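GDSL-like protein (Roseburia intestinalis L1-82, PDB 6HFZ) removes acetyl groups from complex beta-mannans as a two-domain esterase whose hydrolase part belongs to the GDSL-like (SGNH) clan. Local coordinates at residues N233-S238 / L332-E337; H251-D256 / V348-T353; D278-D283 / F361-V366; V303-V308 / E313-L318. All blocks are in the same frame, centred on the assembly; numbering follows the deposited sequence.

Contacts 2 and 3 lie in the buried core of the beta sandwich and hold almost wholly by apolar packing, with no hydrogen bond across. Contact 3 spans the two antiparallel sheets; in contact 2 a phenylalanine from the link between them packs onto strand 342-352. Their centres are about 7 Å apart. Contact 4 lies within one of these sheets: a hairpin zipped by backbone hydrogen bonds, apolar on its inner face and charged on its outer one, where R317 forms a salt bridge with E352 of the 348-353 segment. Contact 1 differs in both place and chemistry. It sits where the sandwich meets the alpha/beta esterase domain, and it rests on one phenol-carboxylate bond.

Contact 1 (N233-S238 / L332-E337)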
loop_
_atom_site.group_PDB
_atom_site.type_symbol
_atom_site.label_atom_id
_atom_site.label_comp_id
_atom_site.label_asym_id
_atom_site.label_seq_id
_atom_site.Cartn_x
_atom_site.Cartn_y
_atom_site.Cartn_z
ATOM N N ASN A 233 7.772 -15.442 3.851
ATOM C CA ASN A 233 7.662 -14.269 4.679
ATOM C C ASN A 233 8.983 -13.481 4.709
ATOM O O ASN A 233 9.378 -12.985 5.748
ATOM C CB ASN A 233 7.200 -14.617 6.087
ATOM C CG ASN A 233 6.928 -13.400 6.926
ATOM O OD1 ASN A 233 6.306 -12.439 6.448
ATOM N ND2 ASN A 233 7.426 -13.420 8.159
ATOM N N THR A 234 9.621 -13.312 3.547
ATOM C CA THR A 234 10.918 -12.641 3.490
ATOM C C THR A 234 10.808 -11.113 3.344
ATOM O O THR A 234 11.826 -10.462 3.060
ATOM C CB THR A 234 11.804 -13.287 2.417
ATOM O OG1 THR A 234 11.319 -13.055 1.107
ATOM C CG2 THR A 234 11.957 -14.780 2.612
ATOM N N TYR A 235 9.607 -10.530 3.487
ATOM C CA TYR A 235 9.428 -9.061 3.357
ATOM C C TYR A 235 9.022 -8.422 4.691
ATOM O O TYR A 235 8.954 -7.199 4.760
ATOM C CB TYR A 235 8.452 -8.685 2.235
ATOM C CG TYR A 235 8.997 -8.931 0.853
ATOM C CD1 TYR A 235 8.819 -10.148 0.240
ATOM C CD2 TYR A 235 9.730 -7.968 0.162
ATOM C CE1 TYR A 235 9.320 -10.399 -1.024
ATOM C CE2 TYR A 235 10.209 -8.187 -1.114
ATOM C CZ TYR A 235 10.001 -9.413 -1.707
ATOM O OH TYR A 235 10.507 -9.696 -2.944
ATOM N N GLU A 236 8.827 -9.207 5.758
ATOM C CA GLU A 236 8.383 -8.647 7.021
ATOM C C GLU A 236 9.353 -7.589 7.558
ATOM O O GLU A 236 8.919 -6.571 8.121
ATOM C CB GLU A 236 8.107 -9.704 8.085
ATOM C CG GLU A 236 7.278 -9.164 9.256
ATOM C CD GLU A 236 6.937 -10.132 10.395
ATOM O OE1 GLU A 236 6.539 -9.640 11.488
ATOM O OE2 GLU A 236 7.063 -11.355 10.184
ATOM N N LYS A 237 10.653 -7.832 7.430
ATOM C CA LYS A 237 11.628 -6.792 7.656
ATOM C C LYS A 237 11.967 -6.188 6.288
ATOM O O LYS A 237 12.544 -6.852 5.447
ATOM C CB LYS A 237 12.868 -7.358 8.369
ATOM C CG LYS A 237 13.892 -6.275 8.645
ATOM C CD LYS A 237 15.049 -6.619 9.572
ATOM C CE LYS A 237 15.910 -5.385 9.798
ATOM N NZ LYS A 237 17.340 -5.742 9.979
ATOM N N SER A 238 11.541 -4.952 6.059
ATOM C CA SER A 238 11.733 -4.253 4.797
ATOM C C SER A 238 12.236 -2.848 5.110
ATOM O O SER A 238 11.522 -2.079 5.733
ATOM C CB SER A 238 10.459 -4.187 3.958
ATOM O OG SER A 238 10.118 -5.435 3.361
ATOM N N LEU A 332 8.010 0.525 -8.302
ATOM C CA LEU A 332 8.811 -0.338 -7.417
ATOM C C LEU A 332 9.087 -1.640 -8.164
ATOM O O LEU A 332 8.137 -2.393 -8.434
ATOM C CB LEU A 332 8.060 -0.580 -6.114
ATOM C CG LEU A 332 8.847 -1.215 -4.966
ATOM C CD1 LEU A 332 8.160 -0.956 -3.637
ATOM C CD2 LEU A 332 9.071 -2.702 -5.170
ATOM N N ASP A 333 10.353 -1.894 -8.473
ATOM C CA ASP A 333 10.748 -3.072 -9.233
ATOM C C ASP A 333 11.528 -3.993 -8.322
ATOM O O ASP A 333 12.499 -3.559 -7.627
ATOM C CB ASP A 333 11.585 -2.735 -10.466
ATOM C CG ASP A 333 10.907 -2.032 -11.625
ATOM O OD1 ASP A 333 9.681 -2.162 -11.786
ATOM O OD2 ASP A 333 11.654 -1.418 -12.436
ATOM N N THR A 334 11.165 -5.280 -8.328
ATOM C CA THR A 334 11.907 -6.243 -7.519
ATOM C C THR A 334 13.115 -6.712 -8.332
ATOM O O THR A 334 12.916 -7.162 -9.464
ATOM C CB THR A 334 11.051 -7.439 -7.064
ATOM O OG1 THR A 334 9.947 -6.966 -6.289
ATOM C CG2 THR A 334 11.849 -8.412 -6.216
ATOM N N ILE A 335 14.328 -6.545 -7.791
ATOM C CA ILE A 335 15.587 -6.787 -8.559
ATOM C C ILE A 335 16.187 -8.144 -8.190
ATOM O O ILE A 335 16.676 -8.851 -9.086
ATOM C CB ILE A 335 16.598 -5.635 -8.362
ATOM C CG1 ILE A 335 16.005 -4.272 -8.716
ATOM C CG2 ILE A 335 17.860 -5.883 -9.157
ATOM C CD1 ILE A 335 15.325 -4.230 -10.050
ATOM N N LEU A 336 16.232 -8.445 -6.889
ATOM C CA LEU A 336 16.710 -9.696 -6.315
ATOM C C LEU A 336 15.600 -10.230 -5.415
ATOM O O LEU A 336 15.126 -9.483 -4.558
ATOM C CB LEU A 336 17.957 -9.465 -5.453
ATOM C CG LEU A 336 18.569 -10.728 -4.835
ATOM C CD1 LEU A 336 19.066 -11.674 -5.938
ATOM C CD2 LEU A 336 19.685 -10.396 -3.867
ATOM N N GLU A 337 15.251 -11.512 -5.571
ATOM C CA GLU A 337 14.303 -12.137 -4.664
ATOM C C GLU A 337 14.811 -13.526 -4.221
ATOM O O GLU A 337 15.232 -14.343 -5.047
ATOM C CB GLU A 337 12.933 -12.250 -5.325
ATOM C CG GLU A 337 11.873 -12.757 -4.362
ATOM C CD GLU A 337 10.441 -12.661 -4.859
ATOM O OE1 GLU A 337 10.119 -13.293 -5.885
ATOM O OE2 GLU A 337 9.646 -11.979 -4.187
#
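Y235 and E337 meet at the junction of the two domains, where the chain turns into strand 237-241 of the beta sandwich and helices 84-96 and 115-129 of the esterase part come up alongside. The phenol hydroxyl carries the contact: Y235 OH donates to E337 OE2 over 2.7 Å. That oxygen sits at the edge of the ring, near its plane, while the carboxylate plane is turned 73° from the ring. The bond reaches OE2 on its anti side, 29° out of the carboxylate plane. E337 holds CG anti to the backbone N (chi1 -174°) and runs on extended, which carries the carboxylate from the end of strand 329-336 across to the phenol. Beside it, T334 CG2 touches Y235 OH at 3.8 Å, while the threonine hydroxyl is bonded to Q85. On the Y235 side, N233 ND2 donates to E236 OE2 at 2.9 Å, nearly straight, and R126 makes a salt bridge to that same carboxylate oxygen. H116 ND1 is a second hydrogen-bond partner of E337 OE2, and the H116 ring stands roughly perpendicular to that of Y235. One carboxylate oxygen thus joins a tyrosine at the root of the sandwich to a histidine of the esterase domain, and its charge would probably polarise the phenol O-H toward it.

Contact 2 (H251-D256 / V348-T353); sequences HGFVAD and VRLTET
V348 O, paired through a backbone hydrogen bond with I280 of the neighbouring strand, also has the F253 ring close by, with CE1 at 3.9 Å. No hydrogen bond joins the two segments themselves; beyond this carbonyl the contact is apolar. F253 lies on the short link that leaves strand 249-251 of one sheet for strand 254-255 of the other, and from there its ring enters the space between the sheets. The far end of the ring does most of the work: CZ comes within 3.6 Å of L350 CD1, and CE1 lies 3.8 Å from that same methyl. V348 crosses the phenylalanine at about a right angle, and its CG1, set anti to the backbone N (chi1 179°), is 4.1 Å from CZ. Both F253 (chi1 -91°) and L350 (chi1 -104°) stand well off a staggered first torsion, consistent with side chains fitted to close surroundings. W271, A273, F361 and L363 touch the ring as well. Cutting the ring back to an alanine is likely to leave a gap beside L350 CD1 and V348 CG1, with the leucine methyl less closely held. With carbon meeting carbon and no polar bond to set a direction, the hold between the segments depends on how well the ring's shape fits its neighbours and on keeping water away from it.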
loop_
_atom_site.group_PDB
_atom_site.type_symbol
_atom_site.label_atom_id
_atom_site.label_comp_id
_atom_site.label_asym_id
_atom_site.label_seq_id
_atom_site.Cartn_x
_atom_site.Cartn_y
_atom_site.Cartn_z
ATOM N N HIS A 251 28.140 9.773 -6.922
ATOM C CA HIS A 251 29.057 10.145 -7.998
ATOM C C HIS A 251 28.238 10.709 -9.154
ATOM O O HIS A 251 28.191 10.137 -10.246
ATOM C CB HIS A 251 29.899 8.951 -8.469
ATOM C CG HIS A 251 30.674 8.274 -7.386
ATOM N ND1 HIS A 251 31.793 8.852 -6.800
ATOM C CD2 HIS A 251 30.514 7.066 -6.801
ATOM C CE1 HIS A 251 32.299 8.027 -5.915
ATOM N NE2 HIS A 251 31.522 6.924 -5.886
ATOM N N GLY A 252 27.553 11.830 -8.902
ATOM C CA GLY A 252 26.713 12.474 -9.895
ATOM C C GLY A 252 25.273 12.623 -9.433
ATOM O O GLY A 252 24.659 13.665 -9.631
ATOM N N PHE A 253 24.721 11.570 -8.825
ATOM C CA PHE A 253 23.396 11.687 -8.127
ATOM C C PHE A 253 23.551 12.680 -6.970
ATOM O O PHE A 253 24.604 12.784 -6.382
ATOM C CB PHE A 253 22.917 10.315 -7.634
ATOM C CG PHE A 253 22.067 9.563 -8.613
ATOM C CD1 PHE A 253 22.635 8.765 -9.595
ATOM C CD2 PHE A 253 20.689 9.638 -8.540
ATOM C CE1 PHE A 253 21.839 8.079 -10.497
ATOM C CE2 PHE A 253 19.890 8.922 -9.419
ATOM C CZ PHE A 253 20.465 8.133 -10.391
ATOM N N VAL A 254 22.510 13.462 -6.707
ATOM C CA VAL A 254 22.541 14.468 -5.642
ATOM C C VAL A 254 21.304 14.279 -4.750
ATOM O O VAL A 254 20.176 14.142 -5.248
ATOM C CB VAL A 254 22.616 15.888 -6.241
ATOM C CG1 VAL A 254 21.655 16.089 -7.396
ATOM C CG2 VAL A 254 22.382 16.964 -5.202
ATOM N N ALA A 255 21.509 14.319 -3.437
ATOM C CA ALA A 255 20.407 14.183 -2.505
ATOM C C ALA A 255 19.397 15.324 -2.682
ATOM O O ALA A 255 19.802 16.496 -2.855
ATOM C CB ALA A 255 20.951 14.174 -1.111
ATOM N N ASP A 256 18.098 14.994 -2.579
ATOM C CA ASP A 256 17.008 15.950 -2.568
ATOM C C ASP A 256 16.688 16.192 -1.088
ATOM O O ASP A 256 16.179 15.317 -0.436
ATOM C CB ASP A 256 15.800 15.438 -3.364
ATOM C CG ASP A 256 14.508 16.208 -3.133
ATOM O OD1 ASP A 256 14.585 17.407 -2.698
ATOM O OD2 ASP A 256 13.439 15.644 -3.401
ATOM N N VAL A 348 23.296 2.347 -8.965
ATOM C CA VAL A 348 22.402 2.854 -9.983
ATOM C C VAL A 348 23.187 3.893 -10.803
ATOM O O VAL A 348 23.844 4.726 -10.216
ATOM C CB VAL A 348 21.146 3.464 -9.333
ATOM C CG1 VAL A 348 20.200 4.018 -10.381
ATOM C CG2 VAL A 348 20.442 2.447 -8.436
ATOM N N ARG A 349 23.104 3.805 -12.130
ATOM C CA ARG A 349 23.851 4.668 -13.056
ATOM C C ARG A 349 22.916 5.126 -14.170
ATOM O O ARG A 349 22.201 4.325 -14.716
ATOM C CB ARG A 349 24.977 3.853 -13.723
ATOM C CG ARG A 349 25.950 4.673 -14.563
ATOM C CD ARG A 349 27.176 3.833 -15.009
ATOM N NE ARG A 349 28.077 4.634 -15.865
ATOM C CZ ARG A 349 29.135 5.310 -15.412
ATOM N NH1 ARG A 349 29.502 5.190 -14.153
ATOM N NH2 ARG A 349 29.848 6.074 -16.222
ATOM N N LEU A 350 23.026 6.384 -14.609
ATOM C CA LEU A 350 22.254 6.830 -15.757
ATOM C C LEU A 350 22.930 6.366 -17.051
ATOM O O LEU A 350 24.149 6.519 -17.179
ATOM C CB LEU A 350 22.152 8.356 -15.706
ATOM C CG LEU A 350 20.812 8.926 -15.239
ATOM C CD1 LEU A 350 20.330 8.339 -13.947
ATOM C CD2 LEU A 350 20.833 10.439 -15.156
ATOM N N THR A 351 22.137 5.767 -17.944
ATOM C CA THR A 351 22.612 5.170 -19.224
ATOM C C THR A 351 22.105 5.912 -20.463
ATOM O O THR A 351 22.757 5.812 -21.521
ATOM C CB THR A 351 22.220 3.692 -19.308
ATOM O OG1 THR A 351 20.794 3.588 -19.292
ATOM C CG2 THR A 351 22.794 2.885 -18.168
ATOM N N GLU A 352 20.955 6.599 -20.391
ATOM C CA GLU A 352 20.411 7.389 -21.530
ATOM C C GLU A 352 19.878 8.732 -20.998
ATOM O O GLU A 352 19.240 8.788 -19.942
ATOM C CB GLU A 352 19.285 6.667 -22.291
ATOM C CG GLU A 352 19.607 5.229 -22.703
ATOM C CD GLU A 352 18.453 4.467 -23.353
ATOM O OE1 GLU A 352 18.394 3.210 -23.202
ATOM O OE2 GLU A 352 17.608 5.126 -24.027
ATOM N N THR A 353 20.221 9.812 -21.697
ATOM C CA THR A 353 19.719 11.150 -21.465
ATOM C C THR A 353 19.348 11.772 -22.808
ATOM O O THR A 353 19.755 11.256 -23.860
ATOM C CB THR A 353 20.716 12.065 -20.743
ATOM O OG1 THR A 353 21.914 12.211 -21.530
ATOM C CG2 THR A 353 20.992 11.558 -19.341
#

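Contact 3 (D278-D283 / F361-V366); sequences DSITLD and FYLVSV
L282 reaches from strand 279-286 toward V366 on the facing sheet. Its CB already heads that way, and CG lies anti to the carbonyl carbon (chi1 -54°). From there chi2, at 93°, is well off a staggered value and spreads the two methyls about one target: CD1 and CD2 each lie 4.0 Å from V366 CG2. The two side chains pass at a slant, so a single valine methyl rests against the forked end of the leucine. Two residues earlier, I280 makes the second pairing, this time tip to tip. Its CG2 meets L363 CD2 at 3.7 Å, the shortest approach of the contact. L363 keeps CG anti to the backbone N (chi1 179°), which extends the leucine across the gap toward the isoleucine. The inward residues are spaced unequally: two apart on 278-283, three apart on 361-366. A classic beta bulge accounts for this, since V364 and S365 both face Q292 and the usual alternation slips by one residue, letting L363 and V366 point inward together. The backbones stay well separated, with I280 and L363 CA atoms 9.7 Å apart and those of L282 and V366 8.2 Å apart, the spacing of two sheets packed face to face. Around this layer W271 touches both I280 and L282, V348 flanks I280 from the next strand of its own sheet, and V291 and I289 of strand 288-295 lie beside L363 and V366 in the other.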
loop_
_atom_site.group_PDB
_atom_site.type_symbol
_atom_site.label_atom_id
_atom_site.label_comp_id
_atom_site.label_asym_id
_atom_site.label_seq_id
_atom_site.Cartn_x
_atom_site.Cartn_y
_atom_site.Cartn_z
ATOM N N ASP A 278 26.047 9.614 -14.377
ATOM C CA ASP A 278 25.798 9.906 -12.970
ATOM C C ASP A 278 25.450 8.591 -12.254
ATOM O O ASP A 278 24.637 7.843 -12.742
ATOM C CB ASP A 278 24.621 10.878 -12.825
ATOM C CG ASP A 278 24.927 12.324 -13.210
ATOM O OD1 ASP A 278 26.139 12.639 -13.396
ATOM O OD2 ASP A 278 23.961 13.147 -13.286
ATOM N N SER A 279 26.012 8.357 -11.073
ATOM C CA SER A 279 25.817 7.088 -10.364
ATOM C C SER A 279 25.767 7.324 -8.855
ATOM O O SER A 279 26.081 8.429 -8.322
ATOM C CB SER A 279 26.866 6.078 -10.712
ATOM O OG SER A 279 28.150 6.621 -10.548
ATOM N N ILE A 280 25.388 6.255 -8.156
ATOM C CA ILE A 280 25.282 6.202 -6.719
ATOM C C ILE A 280 25.483 4.743 -6.297
ATOM O O ILE A 280 25.094 3.852 -7.042
ATOM C CB ILE A 280 23.913 6.759 -6.282
ATOM C CG1 ILE A 280 23.760 6.761 -4.755
ATOM C CG2 ILE A 280 22.791 5.986 -6.973
ATOM C CD1 ILE A 280 22.421 7.374 -4.287
ATOM N N THR A 281 26.137 4.534 -5.165
ATOM C CA THR A 281 26.375 3.195 -4.604
ATOM C C THR A 281 25.825 3.172 -3.172
ATOM O O THR A 281 25.911 4.173 -2.398
ATOM C CB THR A 281 27.857 2.795 -4.657
ATOM O OG1 THR A 281 28.572 3.742 -3.867
ATOM C CG2 THR A 281 28.408 2.776 -6.063
ATOM N N LEU A 282 25.182 2.047 -2.846
ATOM C CA LEU A 282 24.558 1.791 -1.581
ATOM C C LEU A 282 24.944 0.393 -1.124
ATOM O O LEU A 282 24.981 -0.512 -1.942
ATOM C CB LEU A 282 23.028 1.799 -1.724
ATOM C CG LEU A 282 22.388 3.027 -2.350
ATOM C CD1 LEU A 282 22.188 2.891 -3.839
ATOM C CD2 LEU A 282 21.060 3.336 -1.657
ATOM N N ASP A 283 25.102 0.239 0.192
ATOM C CA ASP A 283 25.143 -1.026 0.885
ATOM C C ASP A 283 23.730 -1.363 1.377
ATOM O O ASP A 283 23.135 -0.585 2.108
ATOM C CB ASP A 283 26.055 -0.954 2.117
ATOM C CG ASP A 283 27.536 -0.760 1.810
ATOM O OD1 ASP A 283 27.941 -1.043 0.668
ATOM O OD2 ASP A 283 28.271 -0.328 2.729
ATOM N N PHE A 361 16.087 12.097 -13.574
ATOM C CA PHE A 361 15.734 10.809 -12.991
ATOM C C PHE A 361 15.584 11.011 -11.469
ATOM O O PHE A 361 16.396 11.686 -10.879
ATOM C CB PHE A 361 16.818 9.787 -13.343
ATOM C CG PHE A 361 16.444 8.372 -13.003
ATOM C CD1 PHE A 361 16.593 7.891 -11.709
ATOM C CD2 PHE A 361 15.896 7.540 -13.973
ATOM C CE1 PHE A 361 16.220 6.582 -11.403
ATOM C CE2 PHE A 361 15.441 6.270 -13.636
ATOM C CZ PHE A 361 15.648 5.781 -12.365
ATOM N N TYR A 362 14.531 10.445 -10.849
ATOM C CA TYR A 362 14.358 10.507 -9.371
ATOM C C TYR A 362 14.454 9.080 -8.804
ATOM O O TYR A 362 13.547 8.277 -8.988
ATOM C CB TYR A 362 13.034 11.189 -8.971
ATOM C CG TYR A 362 13.081 11.698 -7.539
ATOM C CD1 TYR A 362 13.086 10.823 -6.474
ATOM C CD2 TYR A 362 13.180 13.062 -7.260
ATOM C CE1 TYR A 362 13.212 11.282 -5.165
ATOM C CE2 TYR A 362 13.239 13.547 -5.961
ATOM C CZ TYR A 362 13.289 12.650 -4.913
ATOM O OH TYR A 362 13.418 13.122 -3.634
ATOM N N LEU A 363 15.526 8.814 -8.064
ATOM C CA LEU A 363 15.711 7.568 -7.311
ATOM C C LEU A 363 15.162 7.785 -5.893
ATOM O O LEU A 363 15.687 8.567 -5.101
ATOM C CB LEU A 363 17.206 7.221 -7.328
ATOM C CG LEU A 363 17.597 5.960 -6.572
ATOM C CD1 LEU A 363 16.937 4.702 -7.172
ATOM C CD2 LEU A 363 19.110 5.785 -6.559
ATOM N N VAL A 364 14.030 7.126 -5.577
ATOM C CA VAL A 364 13.355 7.377 -4.328
ATOM C C VAL A 364 14.003 6.549 -3.204
ATOM O O VAL A 364 14.286 7.043 -2.113
ATOM C CB VAL A 364 11.846 7.095 -4.440
ATOM C CG1 VAL A 364 11.153 7.205 -3.074
ATOM C CG2 VAL A 364 11.184 7.969 -5.510
ATOM N N SER A 365 14.253 5.251 -3.422
ATOM C CA SER A 365 14.782 4.401 -2.386
ATOM C C SER A 365 15.343 3.124 -3.001
ATOM O O SER A 365 14.938 2.753 -4.094
ATOM C CB SER A 365 13.739 3.998 -1.334
ATOM O OG SER A 365 12.880 2.927 -1.807
ATOM N N VAL A 366 16.243 2.460 -2.257
ATOM C CA VAL A 366 16.476 1.005 -2.491
ATOM C C VAL A 366 16.035 0.262 -1.235
ATOM O O VAL A 366 16.366 0.668 -0.105
ATOM C CB VAL A 366 17.952 0.708 -2.826
ATOM C CG1 VAL A 366 18.152 -0.793 -3.059
ATOM C CG2 VAL A 366 18.425 1.533 -4.022
#

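Contact 4 (V303-V308 / E313-L318); sequences VAEIIV and EHAVRL
I306 CG2 is the apolar centre of this hairpin: V316 CB and L318 CD2 each lie 3.9 Å from it. I306 and V316 run side by side, pointing the same way, and L318 lays its branched end against the isoleucine while its CB is 4.5 Å from A304 CB. These four side chains share the sheet face turned toward V291 and I335 of the opposing sheet. Putting an alanine in place of this leucine is likely to open a gap beside I306 CG2 and leave V291 and Y293 less well covered. Between the strands, A304 N bonds to L318 O and L318 N to A304 O, both at 2.8 Å. One pair further on, I306 N bonds to V316 O and V316 N to I306 O, both at 3.0 Å; E305 and R317 form the non-hydrogen-bonded pair between them. On the other face the chemistry turns polar. R317 bends at chi2 and chi3 (-140° and -105°), folding its guanidinium back so that V303 CG1 sits over one face of it, 3.7 Å above the plane and offset toward the rim. The same valine methyl touches R317 CG at 3.6 Å. NH2 of the arginine makes a salt bridge to E352, and NH1 one to D319. Toward the turn, A315 CB packs on I307 CG1, and a water accepts from V308 N. The arrangement is a two-stranded antiparallel beta hairpin, with 303-308 pairing on to strand 342-352 and 316-319 forming the outermost strand of its sheet in the sandwich.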
loop_
_atom_site.group_PDB
_atom_site.type_symbol
_atom_site.label_atom_id
_atom_site.label_comp_id
_atom_site.label_asym_id
_atom_site.label_seq_id
_atom_site.Cartn_x
_atom_site.Cartn_y
_atom_site.Cartn_z
ATOM N N VAL A 303 17.013 7.256 -18.622
ATOM C CA VAL A 303 16.996 5.830 -18.361
ATOM C C VAL A 303 18.210 5.520 -17.505
ATOM O O VAL A 303 19.282 6.087 -17.743
ATOM C CB VAL A 303 17.011 5.016 -19.666
ATOM C CG1 VAL A 303 17.012 3.525 -19.374
ATOM C CG2 VAL A 303 15.843 5.404 -20.586
ATOM N N ALA A 304 18.024 4.676 -16.489
ATOM C CA ALA A 304 19.118 4.195 -15.653
ATOM C C ALA A 304 19.185 2.670 -15.710
ATOM O O ALA A 304 18.282 2.037 -16.227
ATOM C CB ALA A 304 18.928 4.666 -14.233
ATOM N N GLU A 305 20.226 2.124 -15.086
ATOM C CA GLU A 305 20.371 0.707 -14.834
ATOM C C GLU A 305 20.755 0.535 -13.360
ATOM O O GLU A 305 21.422 1.415 -12.722
ATOM C CB GLU A 305 21.387 0.092 -15.802
ATOM C CG GLU A 305 22.835 0.358 -15.428
ATOM C CD GLU A 305 23.892 -0.113 -16.430
ATOM O OE1 GLU A 305 23.548 -0.972 -17.300
ATOM O OE2 GLU A 305 25.049 0.414 -16.364
ATOM N N ILE A 306 20.297 -0.570 -12.771
ATOM C CA ILE A 306 20.646 -0.960 -11.428
ATOM C C ILE A 306 21.368 -2.326 -11.499
ATOM O O ILE A 306 20.943 -3.222 -12.237
ATOM C CB ILE A 306 19.393 -1.006 -10.517
ATOM C CG1 ILE A 306 19.767 -1.352 -9.081
ATOM C CG2 ILE A 306 18.314 -1.924 -11.061
ATOM C CD1 ILE A 306 18.707 -0.982 -8.068
ATOM N N ILE A 307 22.474 -2.418 -10.757
ATOM C CA ILE A 307 23.365 -3.524 -10.743
ATOM C C ILE A 307 23.551 -3.956 -9.297
ATOM O O ILE A 307 23.813 -3.133 -8.425
ATOM C CB ILE A 307 24.713 -3.126 -11.360
ATOM C CG1 ILE A 307 24.553 -2.683 -12.816
ATOM C CG2 ILE A 307 25.715 -4.270 -11.229
ATOM C CD1 ILE A 307 25.834 -2.154 -13.435
ATOM N N VAL A 308 23.440 -5.266 -9.044
ATOM C CA VAL A 308 23.571 -5.782 -7.716
ATOM C C VAL A 308 24.836 -6.659 -7.696
ATOM O O VAL A 308 24.959 -7.535 -8.561
ATOM C CB VAL A 308 22.309 -6.548 -7.280
ATOM C CG1 VAL A 308 22.466 -7.193 -5.920
ATOM C CG2 VAL A 308 21.108 -5.627 -7.265
ATOM N N GLU A 313 26.358 -7.666 -16.146
ATOM C CA GLU A 313 25.853 -8.311 -17.344
ATOM C C GLU A 313 24.346 -8.560 -17.188
ATOM O O GLU A 313 23.662 -8.789 -18.185
ATOM C CB GLU A 313 26.619 -9.610 -17.643
ATOM C CG GLU A 313 28.084 -9.409 -18.013
ATOM C CD GLU A 313 28.350 -8.824 -19.399
ATOM O OE1 GLU A 313 27.383 -8.641 -20.157
ATOM O OE2 GLU A 313 29.532 -8.549 -19.725
ATOM N N HIS A 314 23.843 -8.504 -15.949
ATOM C CA HIS A 314 22.396 -8.696 -15.640
ATOM C C HIS A 314 21.738 -7.467 -14.975
ATOM O O HIS A 314 20.764 -7.603 -14.207
ATOM C CB HIS A 314 22.237 -9.936 -14.765
ATOM C CG HIS A 314 22.649 -11.165 -15.495
ATOM N ND1 HIS A 314 23.868 -11.780 -15.267
ATOM C CD2 HIS A 314 22.044 -11.843 -16.499
ATOM C CE1 HIS A 314 23.978 -12.825 -16.070
ATOM N NE2 HIS A 314 22.870 -12.887 -16.834
ATOM N N ALA A 315 22.226 -6.267 -15.307
ATOM C CA ALA A 315 21.623 -5.040 -14.932
ATOM C C ALA A 315 20.142 -5.019 -15.354
ATOM O O ALA A 315 19.769 -5.550 -16.412
ATOM C CB ALA A 315 22.384 -3.897 -15.572
ATOM N N VAL A 316 19.296 -4.383 -14.524
ATOM C CA VAL A 316 17.928 -4.106 -14.849
ATOM C C VAL A 316 17.795 -2.641 -15.255
ATOM O O VAL A 316 18.247 -1.732 -14.547
ATOM C CB VAL A 316 16.975 -4.454 -13.693
ATOM C CG1 VAL A 316 15.543 -4.050 -13.971
ATOM C CG2 VAL A 316 17.077 -5.926 -13.354
ATOM N N ARG A 317 17.089 -2.443 -16.370
ATOM C CA ARG A 317 16.770 -1.150 -16.936
ATOM C C ARG A 317 15.624 -0.494 -16.171
ATOM O O ARG A 317 14.517 -1.056 -16.029
ATOM C CB ARG A 317 16.330 -1.278 -18.394
ATOM C CG ARG A 317 16.058 0.060 -19.063
ATOM C CD ARG A 317 14.853 0.050 -19.981
ATOM N NE ARG A 317 15.258 0.047 -21.363
ATOM C CZ ARG A 317 15.609 1.121 -22.048
ATOM N NH1 ARG A 317 14.755 2.105 -22.288
ATOM N NH2 ARG A 317 16.861 1.226 -22.424
ATOM N N LEU A 318 15.889 0.725 -15.717
ATOM C CA LEU A 318 14.881 1.570 -15.044
ATOM C C LEU A 318 14.613 2.759 -15.982
ATOM O O LEU A 318 15.435 3.734 -16.083
ATOM C CB LEU A 318 15.367 2.027 -13.670
ATOM C CG LEU A 318 16.046 0.998 -12.769
ATOM C CD1 LEU A 318 16.485 1.681 -11.462
ATOM C CD2 LEU A 318 15.100 -0.152 -12.463
HETATM O O HOH W 1 22.733 -6.845 -11.441
#